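Local coordinates for phiAB6 tailspike (Unidentified phage, PDB 5JS4), which fragments the exopolysaccharide coat of Acinetobacter baumannii, probably so that the phage can reach the cell surface, and works as a beta-helical trimer, at residues Arg283-Asn288 with Cys314-Gly319; Leu340-Ser345 with Ile367-Phe372; Gln351-Glu356 with Gln375-Gln380; Leu392-Asn397 with Phe420-Gly425. All coordinates share one frame; numbering follows the deposited sequence.

In the fold
All four contacts join parallel strands of the right-handed beta-helix, in its pectate lyase-like part. Contacts 1, 2 and 4 follow one another in that order along the chain and along one face of the helix, on successive coils. Centres of 1 and 2 are about 10 Å apart, those of 2 and 4 about 11 Å. Strand 313-318 of contact 1 is next to strand 340-345 of contact 2, whose strand 362-370 is next to strand 381-393 of contact 4. Contact 3 lies on another face, its centre about 12 Å from that of contact 2, and the segments of these two alternate along the chain. Arg-343, Asn-371 and Tyr-394 of contacts 2 and 4 line one malonic acid pocket.

Contact 1: Arg283-Asn288 with Cys314-Gly319; sequences RYILKN and CIDVDG
Arg-283 holds Asp-316 through a salt bridge made side-on. Its NE and NH2 both donate to the single oxygen OD2 of Asp-316, with NE at 2.8 Å from OD2. The NE bond uses the anti lone pair of OD2, while NH2 meets the same oxygen nearly along its C-O axis. Guanidinium and carboxylate are nearly coplanar, 27° apart. The arginine chain is extended from CG to NE, and on the way its CG passes 3.8 Å from SG of Cys-314. Ile-285 lies beside the aspartate and sets its CD1 3.7 Å from CB of Asp-316.

On the other face, CD1 of Leu-286 presses on CG2 of Ile-315 at 3.5 Å, a tight apolar contact. Both methyls point into the core between the sheets, where Phe-330 and Phe-263 also meet these two residues.

The backbones run parallel, in register from Arg-283 with Cys-314 to Leu-286 with Val-317. Four hydrogen bonds join them, the shortest from N of Asp-316 to O of Tyr-284 at 2.7 Å. Strands stacked like this belong to successive rungs of a parallel beta-helix. Near the strand ends, the CG of Lys-287 lies 3.6 Å from OD2 of Asp-318, but its NZ stays at 4.6 Å, beyond a salt bridge.

Further out, second partners fix the charged groups. NH1 of Arg-283 forms a salt bridge with Glu-307 and also bonds to Asn-311. OD1 of Asp-316 bonds to Ser-345, so both carboxylate oxygens are engaged. Tyr-284 turns its OH to Asp-247, and OD1 of Asp-318 bonds to Ser-320.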
# COMPACT_ATOMS: atom_id res chain seq x y z
N ARG A 283 25.79 -24.78 18.58
CA ARG A 283 25.71 -23.54 19.32
C ARG A 283 27.13 -22.99 19.37
O ARG A 283 27.95 -23.43 20.18
CB ARG A 283 25.15 -23.80 20.71
CG ARG A 283 24.96 -22.56 21.56
CD ARG A 283 24.01 -22.83 22.71
NE ARG A 283 23.75 -21.63 23.50
CZ ARG A 283 22.77 -21.52 24.40
NH1 ARG A 283 21.95 -22.53 24.65
NH2 ARG A 283 22.63 -20.38 25.07
N TYR A 284 27.42 -22.05 18.47
CA TYR A 284 28.79 -21.59 18.24
C TYR A 284 29.14 -20.41 19.15
O TYR A 284 28.61 -19.31 18.98
CB TYR A 284 28.97 -21.19 16.77
CG TYR A 284 28.88 -22.35 15.80
CD1 TYR A 284 27.66 -22.73 15.25
CD2 TYR A 284 30.01 -23.07 15.42
CE1 TYR A 284 27.57 -23.79 14.35
CE2 TYR A 284 29.94 -24.12 14.53
CZ TYR A 284 28.72 -24.48 13.99
OH TYR A 284 28.65 -25.53 13.10
N ILE A 285 30.03 -20.66 20.10
CA ILE A 285 30.46 -19.62 21.04
C ILE A 285 31.53 -18.74 20.41
O ILE A 285 32.48 -19.24 19.81
CB ILE A 285 31.03 -20.23 22.35
CG1 ILE A 285 30.03 -21.21 22.99
CG2 ILE A 285 31.42 -19.14 23.33
CD1 ILE A 285 28.66 -20.64 23.27
N LEU A 286 31.35 -17.43 20.54
CA LEU A 286 32.35 -16.45 20.11
C LEU A 286 32.73 -15.57 21.30
O LEU A 286 31.88 -14.90 21.87
CB LEU A 286 31.80 -15.58 18.99
CG LEU A 286 31.46 -16.30 17.68
CD1 LEU A 286 30.77 -15.35 16.73
CD2 LEU A 286 32.71 -16.89 17.04
N LYS A 287 34.02 -15.58 21.65
CA LYS A 287 34.54 -14.75 22.75
C LYS A 287 35.41 -13.60 22.25
O LYS A 287 35.88 -12.78 23.05
CB LYS A 287 35.34 -15.61 23.73
CG LYS A 287 34.55 -16.76 24.33
CD LYS A 287 35.31 -17.46 25.44
CE LYS A 287 34.53 -18.64 25.97
NZ LYS A 287 35.25 -19.34 27.07
N ASN A 288 35.63 -13.54 20.94
CA ASN A 288 36.41 -12.48 20.33
C ASN A 288 35.73 -11.99 19.06
O ASN A 288 34.98 -12.73 18.42
CB ASN A 288 37.82 -12.98 20.00
CG ASN A 288 38.62 -13.30 21.24
OD1 ASN A 288 39.17 -12.41 21.89
ND2 ASN A 288 38.69 -14.59 21.58
N CYS A 314 22.81 -21.82 16.41
CA CYS A 314 22.93 -20.38 16.57
C CYS A 314 24.38 -19.96 16.74
O CYS A 314 25.27 -20.79 16.96
CB CYS A 314 22.14 -19.89 17.79
SG CYS A 314 22.92 -20.17 19.40
N ILE A 315 24.60 -18.66 16.60
CA ILE A 315 25.82 -18.02 17.06
C ILE A 315 25.51 -17.46 18.45
O ILE A 315 24.50 -16.78 18.64
CB ILE A 315 26.27 -16.90 16.10
CG1 ILE A 315 26.73 -17.52 14.78
CG2 ILE A 315 27.39 -16.07 16.72
CD1 ILE A 315 26.98 -16.53 13.66
N ASP A 316 26.38 -17.76 19.41
CA ASP A 316 26.19 -17.34 20.79
C ASP A 316 27.41 -16.53 21.21
O ASP A 316 28.46 -17.09 21.54
CB ASP A 316 25.99 -18.57 21.68
CG ASP A 316 25.55 -18.23 23.10
OD1 ASP A 316 25.74 -17.07 23.53
OD2 ASP A 316 25.02 -19.13 23.78
N VAL A 317 27.27 -15.21 21.14
CA VAL A 317 28.36 -14.29 21.47
C VAL A 317 28.48 -14.18 22.98
O VAL A 317 27.49 -13.94 23.67
CB VAL A 317 28.11 -12.91 20.84
CG1 VAL A 317 29.20 -11.92 21.24
CG2 VAL A 317 28.02 -13.02 19.33
N ASP A 318 29.70 -14.36 23.49
CA ASP A 318 29.95 -14.28 24.93
C ASP A 318 30.10 -12.82 25.35
O ASP A 318 31.19 -12.24 25.24
CB ASP A 318 31.20 -15.08 25.29
CG ASP A 318 31.50 -15.08 26.78
OD1 ASP A 318 30.70 -14.53 27.57
OD2 ASP A 318 32.54 -15.65 27.16
N GLY A 319 29.01 -12.24 25.83
CA GLY A 319 28.99 -10.84 26.25
C GLY A 319 29.81 -10.54 27.50
O GLY A 319 30.05 -9.37 27.80

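Contact 2: Leu340-Ser345 with Ile367-Phe372; sequences LTARCS and ITLINF. With MLA (malonic acid), chain D.
Arg-343 and Asn-371 lie side by side and reach the same malonic acid. The arginine chain bends at chi3 (-73°), which turns the guanidinium to the ligand. NH1 of Arg-343 donates to O3A of the malonic acid at 2.8 Å, and NH2 donates to O3B. ND2 of Asn-371 also donates to O3B, at 3.0 Å. The guanidinium thus takes both oxygens of one carboxylate end-on, while the amide is turned 82° against it. The malonic acid probably came from the crystallisation liquor; Ile-370, Tyr-310 and Tyr-394 complete its pocket. A further bond, from NE of Arg-343 to OG of Ser-345, lies in the guanidinium plane and fixes its rotation. The other N-H of Asn-371 ND2 goes to O of Cys-344 at 2.9 Å, which ties the amide to the facing strand.

The backbone bonds are those of neighbouring parallel strands in a beta-helix. Four of them run from Leu-340 O with Thr-368 N to Cys-344 N with Ile-370 O.

The remaining contacts are apolar. CB of Cys-344 stands over the centre of the Phe-372 ring, a CH-pi contact with 3.5 Å to the centroid. CB of Ala-342 meets CD2 of Leu-369 at 3.7 Å.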
# COMPACT_ATOMS: atom_id res chain seq x y z
N LEU A 340 19.48 -17.15 10.09
CA LEU A 340 20.40 -17.04 11.22
C LEU A 340 19.70 -16.80 12.54
O LEU A 340 18.76 -16.02 12.62
CB LEU A 340 21.39 -15.90 10.97
CG LEU A 340 22.38 -15.56 12.09
CD1 LEU A 340 23.35 -16.71 12.32
CD2 LEU A 340 23.12 -14.28 11.75
N THR A 341 20.18 -17.49 13.57
CA THR A 341 19.81 -17.22 14.95
C THR A 341 21.09 -16.82 15.67
O THR A 341 22.09 -17.53 15.59
CB THR A 341 19.21 -18.48 15.61
OG1 THR A 341 18.14 -18.97 14.79
CG2 THR A 341 18.68 -18.18 17.01
N ALA A 342 21.07 -15.67 16.34
CA ALA A 342 22.26 -15.20 17.05
C ALA A 342 21.87 -14.49 18.34
O ALA A 342 21.00 -13.62 18.33
CB ALA A 342 23.08 -14.28 16.17
N ARG A 343 22.52 -14.89 19.43
CA ARG A 343 22.27 -14.29 20.74
C ARG A 343 23.56 -13.80 21.37
O ARG A 343 24.66 -14.21 20.98
CB ARG A 343 21.59 -15.31 21.67
CG ARG A 343 22.44 -16.53 22.01
CD ARG A 343 21.81 -17.39 23.10
NE ARG A 343 21.88 -16.76 24.42
CZ ARG A 343 20.90 -16.09 25.02
NH1 ARG A 343 19.71 -15.93 24.44
NH2 ARG A 343 21.10 -15.58 26.23
N CYS A 344 23.41 -12.93 22.36
CA CYS A 344 24.51 -12.54 23.23
C CYS A 344 24.17 -13.03 24.63
O CYS A 344 23.12 -12.69 25.18
CB CYS A 344 24.69 -11.03 23.24
SG CYS A 344 26.13 -10.48 24.17
N SER A 345 25.06 -13.83 25.20
CA SER A 345 24.89 -14.37 26.55
C SER A 345 25.73 -13.57 27.54
O SER A 345 26.88 -13.23 27.24
CB SER A 345 25.31 -15.84 26.60
OG SER A 345 24.49 -16.63 25.75
N ILE A 367 16.07 -13.74 10.03
CA ILE A 367 16.99 -13.73 11.16
C ILE A 367 16.25 -13.60 12.48
O ILE A 367 15.15 -13.05 12.55
CB ILE A 367 18.06 -12.63 11.03
CG1 ILE A 367 17.45 -11.22 11.11
CG2 ILE A 367 18.85 -12.81 9.74
CD1 ILE A 367 18.47 -10.11 11.21
N THR A 368 16.88 -14.13 13.52
CA THR A 368 16.42 -13.99 14.89
C THR A 368 17.61 -13.54 15.72
O THR A 368 18.61 -14.26 15.79
CB THR A 368 15.87 -15.32 15.43
OG1 THR A 368 14.81 -15.76 14.57
CG2 THR A 368 15.33 -15.16 16.84
N LEU A 369 17.51 -12.36 16.33
CA LEU A 369 18.59 -11.81 17.14
C LEU A 369 18.10 -11.55 18.55
O LEU A 369 17.01 -11.01 18.74
CB LEU A 369 19.13 -10.51 16.53
CG LEU A 369 19.64 -10.62 15.09
CD1 LEU A 369 20.14 -9.26 14.61
CD2 LEU A 369 20.74 -11.65 14.95
N ILE A 370 18.91 -11.96 19.52
CA ILE A 370 18.51 -11.97 20.93
C ILE A 370 19.57 -11.26 21.78
O ILE A 370 20.74 -11.63 21.76
CB ILE A 370 18.31 -13.42 21.44
CG1 ILE A 370 17.43 -14.23 20.47
CG2 ILE A 370 17.69 -13.42 22.82
CD1 ILE A 370 18.18 -15.01 19.42
N ASN A 371 19.12 -10.27 22.55
CA ASN A 371 19.99 -9.40 23.36
C ASN A 371 20.86 -8.53 22.45
O ASN A 371 20.41 -8.13 21.38
CB ASN A 371 20.80 -10.21 24.39
CG ASN A 371 19.91 -11.03 25.31
OD1 ASN A 371 18.87 -10.56 25.77
ND2 ASN A 371 20.33 -12.25 25.60
N PHE A 372 22.09 -8.23 22.88
CA PHE A 372 22.97 -7.24 22.24
C PHE A 372 22.54 -5.81 22.55
O PHE A 372 21.40 -5.56 22.96
CB PHE A 372 23.09 -7.42 20.72
CG PHE A 372 23.71 -8.72 20.30
CD1 PHE A 372 25.09 -8.89 20.30
CD2 PHE A 372 22.91 -9.77 19.86
CE1 PHE A 372 25.66 -10.09 19.90
CE2 PHE A 372 23.48 -10.97 19.46
CZ PHE A 372 24.85 -11.13 19.47
C1 MLA D . 16.89 -13.92 29.42
O1A MLA D . 16.97 -14.90 30.19
O1B MLA D . 17.07 -12.73 29.74
C2 MLA D . 16.53 -14.21 27.96
C3 MLA D . 17.79 -14.40 27.10
O3A MLA D . 17.64 -14.97 26.00
O3B MLA D . 18.87 -13.97 27.54

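Contact 3: Gln351-Glu356 with Gln375-Gln380; sequences QVSFIE and QIVVKQ
Glu-356 runs beside Val-377 and then crosses Lys-379. Its CB lies 4.0 Å from CG of Lys-379. Its CG lies 3.8 Å from CG1 of Val-377, with the two side chains pointing the same way. That CG is anti to the carbonyl carbon (chi1 -68°), and the chain is extended beyond it, which carries the carboxylate past the valine to the lysine. There OE1 of Glu-356 lies 3.7 Å from CE of Lys-379. The lysine bends at chi2 and chi3, which brings its CD and CE across the glutamate's OE1. OE2 accepts from a water, which in turn accepts from NZ of Lys-379. OE2 also bonds to OG1 of Thr-328 on the neighbouring strand 328-333.

On the inner face, CG2 of Ile-355 meets CD1 of Ile-376 at 3.7 Å. The backbone bond from N of Val-377 to O of Ile-355 is 2.8 Å long. The bond from N of Ile-355 to O of Gln-375 is weak at 3.4 Å, beside a corner at Gln-375 and Ile-376. Here the chain turns from one face of the beta-helix to another. CB of Phe-354 touches O of Gln-375, which lies near the ring plane at its edge; the ring itself leads away to Phe-372 and Phe-330.

OE1 of Glu-356 and NZ of Lys-379 are 4.0 Å apart, beyond a salt bridge. The charges probably still attract, but the bonded link between them runs through the water.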
# COMPACT_ATOMS: atom_id res chain seq x y z
N GLN A 351 27.51 -3.46 26.58
CA GLN A 351 27.41 -2.78 25.29
C GLN A 351 28.07 -3.58 24.16
O GLN A 351 28.92 -3.07 23.43
CB GLN A 351 28.00 -1.37 25.37
CG GLN A 351 27.26 -0.47 26.35
CD GLN A 351 27.57 1.01 26.17
OE1 GLN A 351 28.09 1.43 25.13
NE2 GLN A 351 27.25 1.81 27.18
N VAL A 352 27.66 -4.84 24.03
CA VAL A 352 28.13 -5.69 22.95
C VAL A 352 27.08 -5.66 21.85
O VAL A 352 25.93 -6.03 22.08
CB VAL A 352 28.37 -7.14 23.42
CG1 VAL A 352 28.90 -8.00 22.28
CG2 VAL A 352 29.35 -7.16 24.59
N SER A 353 27.46 -5.21 20.66
CA SER A 353 26.56 -5.18 19.51
C SER A 353 26.85 -6.37 18.61
O SER A 353 27.92 -6.98 18.73
CB SER A 353 26.72 -3.86 18.75
OG SER A 353 26.24 -2.78 19.54
N PHE A 354 25.92 -6.74 17.73
CA PHE A 354 26.08 -7.98 16.97
C PHE A 354 26.89 -7.85 15.69
O PHE A 354 27.93 -8.49 15.56
CB PHE A 354 24.73 -8.67 16.67
CG PHE A 354 24.87 -9.92 15.84
CD1 PHE A 354 25.76 -10.92 16.22
CD2 PHE A 354 24.14 -10.09 14.67
CE1 PHE A 354 25.91 -12.07 15.46
CE2 PHE A 354 24.29 -11.24 13.91
CZ PHE A 354 25.18 -12.22 14.31
N ILE A 355 26.41 -7.05 14.73
CA ILE A 355 27.02 -7.05 13.40
C ILE A 355 27.01 -5.68 12.72
O ILE A 355 26.04 -4.93 12.82
CB ILE A 355 26.33 -8.12 12.52
CG1 ILE A 355 27.14 -8.40 11.25
CG2 ILE A 355 24.89 -7.73 12.21
CD1 ILE A 355 26.91 -9.78 10.68
N GLU A 356 28.12 -5.37 12.05
CA GLU A 356 28.25 -4.16 11.25
C GLU A 356 28.17 -4.51 9.78
O GLU A 356 28.91 -5.38 9.30
CB GLU A 356 29.56 -3.44 11.56
CG GLU A 356 29.60 -2.86 12.96
CD GLU A 356 30.89 -2.14 13.30
OE1 GLU A 356 31.67 -1.83 12.38
OE2 GLU A 356 31.10 -1.88 14.50
N GLN A 375 21.63 -4.40 17.66
CA GLN A 375 21.62 -5.71 17.01
C GLN A 375 22.18 -5.60 15.60
O GLN A 375 23.17 -6.26 15.27
CB GLN A 375 20.23 -6.33 17.07
CG GLN A 375 19.89 -6.80 18.48
CD GLN A 375 18.46 -7.25 18.67
OE1 GLN A 375 17.54 -6.73 18.02
NE2 GLN A 375 18.25 -8.19 19.58
N ILE A 376 21.60 -4.72 14.79
CA ILE A 376 22.12 -4.43 13.46
C ILE A 376 22.73 -3.03 13.47
O ILE A 376 22.04 -2.06 13.73
CB ILE A 376 21.01 -4.50 12.39
CG1 ILE A 376 20.37 -5.89 12.36
CG2 ILE A 376 21.56 -4.12 11.02
CD1 ILE A 376 21.24 -7.00 11.82
N VAL A 377 24.03 -2.95 13.20
CA VAL A 377 24.72 -1.68 13.10
C VAL A 377 24.99 -1.39 11.64
O VAL A 377 25.82 -2.05 11.01
CB VAL A 377 26.05 -1.70 13.89
CG1 VAL A 377 26.79 -0.37 13.76
CG2 VAL A 377 25.78 -2.01 15.36
N VAL A 378 24.28 -0.42 11.09
CA VAL A 378 24.45 -0.03 9.69
C VAL A 378 25.58 0.99 9.60
O VAL A 378 25.56 1.99 10.31
CB VAL A 378 23.17 0.60 9.10
CG1 VAL A 378 23.38 0.97 7.64
CG2 VAL A 378 21.99 -0.35 9.25
N LYS A 379 26.56 0.72 8.75
CA LYS A 379 27.66 1.65 8.52
C LYS A 379 27.36 2.51 7.29
O LYS A 379 26.69 2.07 6.35
CB LYS A 379 28.98 0.90 8.36
CG LYS A 379 29.33 -0.02 9.53
CD LYS A 379 29.47 0.69 10.86
CE LYS A 379 30.79 1.44 10.98
NZ LYS A 379 30.93 2.13 12.29
N GLN A 380 27.86 3.74 7.32
CA GLN A 380 27.53 4.76 6.33
C GLN A 380 26.00 4.96 6.24
O GLN A 380 25.35 5.00 7.28
CB GLN A 380 28.20 4.45 4.98
CG GLN A 380 29.72 4.45 5.07
CD GLN A 380 30.27 5.73 5.67
OE1 GLN A 380 29.88 6.83 5.26
NE2 GLN A 380 31.15 5.60 6.66
O HOH W 1 30.64 0.90 14.74

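Contact 4: Leu392-Asn397 with Phe420-Gly425; sequences LYYSQN and FQLGDG
The strands pair in parallel at Leu-392 with Phe-420 and Tyr-393 with Gln-421, and the chains then turn together, joined by bonds such as N of Tyr-394 to O of Gln-421 at 2.9 Å and N of Asp-424 to O of Ser-395 at 2.8 Å.

Tyr-393 takes Gln-421 against its ring. CB of Gln-421 stands over the ring centre, 3.6 Å from the centroid and 5° off the normal, a CH-pi contact. The glutamine chain is extended beyond CG, which is anti to N (chi1 -172°). This carries the amide across the ring toward the CE2 and OH side, its plane 36° from the ring's. CD of Gln-421 comes to 3.4 Å from CE2 of Tyr-393. The OH of Tyr-393 bonds to the OH of Tyr-360 of the second subunit, so this pair lies at the trimer interface.

On the opposite face, CD1 of Leu-392 packs on CE1 of Phe-420 at 3.6 Å.

Past the strand ends, Tyr-394 lies beside Leu-422, whose CB meets the ring edge at CD1 of Tyr-394, 3.5 Å away. The ring of Tyr-394 is also one wall of the malonic acid pocket. Further along, CG of Gln-396 lies 3.6 Å from OD2 of Asp-424. A water lies within bonding distance of both O of Tyr-394 and OD2 of Asp-424. Another links OG of Ser-395 to N of Gly-425.

Lys-470 forms a salt bridge with OD1 of Asp-424. Phe-420 packs on strands 438-447 and 426-430, and Gln-375 of strand 374-379 touches Leu-392 and Ser-395. The contact thus joins two rungs of the beta-helix, with strand 438-447 on the next.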
# COMPACT_ATOMS: atom_id res chain seq x y z
N LEU A 392 13.53 -9.58 16.48
CA LEU A 392 14.58 -8.82 17.14
C LEU A 392 14.18 -8.57 18.59
O LEU A 392 13.42 -7.65 18.88
CB LEU A 392 14.81 -7.50 16.39
CG LEU A 392 15.19 -7.64 14.91
CD1 LEU A 392 15.40 -6.28 14.27
CD2 LEU A 392 16.44 -8.50 14.73
N TYR A 393 14.70 -9.42 19.48
CA TYR A 393 14.25 -9.47 20.86
C TYR A 393 15.32 -8.99 21.84
O TYR A 393 16.50 -9.34 21.71
CB TYR A 393 13.85 -10.90 21.23
CG TYR A 393 12.46 -11.35 20.79
CD1 TYR A 393 12.01 -11.14 19.48
CD2 TYR A 393 11.62 -12.03 21.66
CE1 TYR A 393 10.76 -11.57 19.08
CE2 TYR A 393 10.36 -12.47 21.26
CZ TYR A 393 9.94 -12.23 19.96
OH TYR A 393 8.70 -12.66 19.55
N TYR A 394 14.89 -8.20 22.82
CA TYR A 394 15.70 -7.86 24.00
C TYR A 394 16.93 -6.98 23.75
O TYR A 394 17.84 -6.97 24.58
CB TYR A 394 16.14 -9.12 24.78
CG TYR A 394 15.12 -10.23 24.90
CD1 TYR A 394 13.77 -9.96 25.09
CD2 TYR A 394 15.52 -11.56 24.85
CE1 TYR A 394 12.84 -10.98 25.21
CE2 TYR A 394 14.60 -12.59 24.98
CZ TYR A 394 13.26 -12.30 25.15
OH TYR A 394 12.36 -13.33 25.27
N SER A 395 16.96 -6.22 22.65
CA SER A 395 18.07 -5.28 22.44
C SER A 395 18.09 -4.26 23.57
O SER A 395 17.05 -3.89 24.11
CB SER A 395 17.97 -4.57 21.09
OG SER A 395 16.78 -3.81 20.99
N GLN A 396 19.29 -3.81 23.94
CA GLN A 396 19.44 -2.88 25.05
C GLN A 396 19.37 -1.42 24.60
O GLN A 396 19.02 -0.54 25.39
CB GLN A 396 20.75 -3.16 25.79
CG GLN A 396 20.75 -4.52 26.48
CD GLN A 396 22.03 -5.32 26.25
OE1 GLN A 396 23.06 -4.76 25.87
NE2 GLN A 396 21.95 -6.62 26.48
N ASN A 397 19.71 -1.16 23.34
CA ASN A 397 19.69 0.20 22.80
C ASN A 397 18.82 0.31 21.55
O ASN A 397 17.94 1.18 21.48
CB ASN A 397 21.12 0.65 22.47
CG ASN A 397 21.18 2.09 22.00
OD1 ASN A 397 21.55 2.37 20.85
ND2 ASN A 397 20.80 3.01 22.87
N PHE A 420 9.84 -6.47 16.80
CA PHE A 420 10.69 -5.94 17.87
C PHE A 420 9.99 -6.22 19.20
O PHE A 420 8.88 -5.73 19.43
CB PHE A 420 10.87 -4.42 17.73
CG PHE A 420 11.50 -3.97 16.44
CD1 PHE A 420 12.88 -3.83 16.35
CD2 PHE A 420 10.72 -3.61 15.35
CE1 PHE A 420 13.47 -3.37 15.18
CE2 PHE A 420 11.31 -3.16 14.18
CZ PHE A 420 12.68 -3.04 14.09
N GLN A 421 10.64 -6.99 20.09
CA GLN A 421 10.02 -7.33 21.38
C GLN A 421 10.96 -7.13 22.56
O GLN A 421 12.11 -7.56 22.54
CB GLN A 421 9.49 -8.77 21.38
CG GLN A 421 8.67 -9.10 22.63
CD GLN A 421 7.93 -10.43 22.54
OE1 GLN A 421 7.35 -10.77 21.51
NE2 GLN A 421 7.94 -11.17 23.64
N LEU A 422 10.44 -6.47 23.60
CA LEU A 422 11.08 -6.38 24.91
C LEU A 422 12.49 -5.76 24.88
O LEU A 422 13.38 -6.16 25.65
CB LEU A 422 11.06 -7.74 25.62
CG LEU A 422 9.71 -8.10 26.25
CD1 LEU A 422 9.63 -9.58 26.58
CD2 LEU A 422 9.46 -7.25 27.49
N GLY A 423 12.68 -4.78 24.01
CA GLY A 423 13.91 -4.00 23.97
C GLY A 423 13.89 -2.88 25.01
O GLY A 423 12.84 -2.27 25.25
N ASP A 424 15.04 -2.61 25.61
CA ASP A 424 15.18 -1.55 26.60
C ASP A 424 15.20 -0.16 25.97
O ASP A 424 15.02 0.84 26.66
CB ASP A 424 16.46 -1.72 27.42
CG ASP A 424 16.53 -3.04 28.15
OD1 ASP A 424 15.52 -3.45 28.75
OD2 ASP A 424 17.60 -3.68 28.11
N GLY A 425 15.45 -0.10 24.66
CA GLY A 425 15.54 1.16 23.94
C GLY A 425 14.54 1.23 22.80
O GLY A 425 13.37 0.92 22.98
O HOH W 2 16.85 -6.24 27.21
O HOH W 3 15.83 -1.55 22.19
O HOH W 4 18.24 1.94 26.37